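Local coordinates for protein acetyltransferase (PDB 2FSR) that probably transfers an acetyl group from acetyl-coenzyme A to an acceptor, as other members of the GNAT family do, at residues A175-S178 with L183-R186. Numbering follows the deposited sequence. Where two conformers were deposited one is given.
Sequences APRS and LVYR
A175 and V184 bring the two backbones nearest, their CA atoms 6.6 Å apart, and no direct hydrogen bond joins the irregular run 175-178 to strand 183-186. Side chains make the contact instead, and V184 is its hub. Its two methyls divide the work: CG1, anti to the backbone N (chi1 -179°), packs on A175 CB at 3.6 Å, while CG2 lies over the centre of one face of the R177 guanidinium, 3.3 Å from R177 CZ. In this GNAT-family acetyltransferase the strand is the middle one of a three-stranded antiparallel sheet, between 149-153 and 170-171, and residues 175-178 belong to the loop that leads from 170-171 into it. A side-on grip within the loop helps fix the guanidinium against the methyl: R177 NE and NH2 both donate to A175 O, at 3.0 and 2.8 Å, with that oxygen almost in the guanidinium plane, and NH2 also bonds D172 O. A bend at chi3 (71°) turns the arginine back to its own chain. R177 NH1 also bonds D182 O and, at 3.1 Å, a water that V184 N reaches weakly. Farther along the strand, R186 NH2 approaches A175 CB obliquely at 3.4 Å, its guanidinium tied by salt bridges to E112 and D172.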
# COMPACT_ATOMS: atom_id res chain seq x y z
N ALA A 175 18.42 -6.62 5.49
CA ALA A 175 17.74 -6.14 4.29
C ALA A 175 18.26 -4.76 3.89
O ALA A 175 18.52 -3.93 4.76
CB ALA A 175 16.22 -6.08 4.51
N PRO A 176 18.39 -4.52 2.58
CA PRO A 176 18.77 -3.19 2.14
C PRO A 176 17.64 -2.19 2.42
O PRO A 176 16.48 -2.57 2.56
CB PRO A 176 18.95 -3.35 0.62
CG PRO A 176 18.10 -4.49 0.26
CD PRO A 176 18.17 -5.43 1.44
N ARG A 177 18.00 -0.92 2.50
CA ARG A 177 17.04 0.12 2.84
C ARG A 177 17.67 1.45 2.48
O ARG A 177 18.89 1.62 2.58
CB ARG A 177 16.70 0.08 4.34
CG ARG A 177 17.87 0.37 5.27
CD ARG A 177 17.65 -0.22 6.67
NE ARG A 177 17.74 -1.68 6.62
CZ ARG A 177 17.30 -2.52 7.56
NH1 ARG A 177 16.69 -2.09 8.66
NH2 ARG A 177 17.45 -3.82 7.37
N SER A 178 16.83 2.40 2.09
CA SER A 178 17.29 3.72 1.69
C SER A 178 17.64 4.63 2.86
O SER A 178 18.54 5.47 2.75
CB SER A 178 16.23 4.39 0.81
OG SER A 178 15.90 3.56 -0.28
N LEU A 183 13.59 0.40 10.02
CA LEU A 183 13.47 -1.03 10.22
C LEU A 183 12.88 -1.65 8.95
O LEU A 183 12.17 -0.98 8.19
CB LEU A 183 12.55 -1.33 11.41
CG LEU A 183 12.96 -0.65 12.73
CD1 LEU A 183 11.95 -1.06 13.78
CD2 LEU A 183 14.37 -0.97 13.15
N VAL A 184 13.17 -2.93 8.73
CA VAL A 184 12.57 -3.65 7.61
C VAL A 184 11.88 -4.89 8.12
O VAL A 184 12.53 -5.79 8.68
CB VAL A 184 13.61 -4.07 6.56
CG1 VAL A 184 12.94 -4.79 5.41
CG2 VAL A 184 14.35 -2.85 6.03
N TYR A 185 10.57 -4.94 7.94
CA TYR A 185 9.81 -6.16 8.16
C TYR A 185 9.73 -6.97 6.88
O TYR A 185 9.51 -6.40 5.82
CB TYR A 185 8.40 -5.83 8.66
CG TYR A 185 8.37 -5.44 10.12
CD1 TYR A 185 8.27 -6.42 11.09
CD2 TYR A 185 8.45 -4.12 10.52
CE1 TYR A 185 8.22 -6.11 12.43
CE2 TYR A 185 8.42 -3.78 11.88
CZ TYR A 185 8.31 -4.80 12.82
OH TYR A 185 8.29 -4.48 14.16
N ARG A 186 9.91 -8.28 7.00
CA ARG A 186 9.81 -9.15 5.84
C ARG A 186 8.68 -10.17 6.01
O ARG A 186 8.47 -10.69 7.11
CB ARG A 186 11.13 -9.86 5.57
CG ARG A 186 11.12 -10.69 4.27
CD ARG A 186 12.48 -11.30 3.96
NE ARG A 186 13.55 -10.31 3.86
CZ ARG A 186 13.83 -9.58 2.77
NH1 ARG A 186 13.12 -9.71 1.66
NH2 ARG A 186 14.84 -8.71 2.80
O HOH W 1 15.60 -4.27 10.61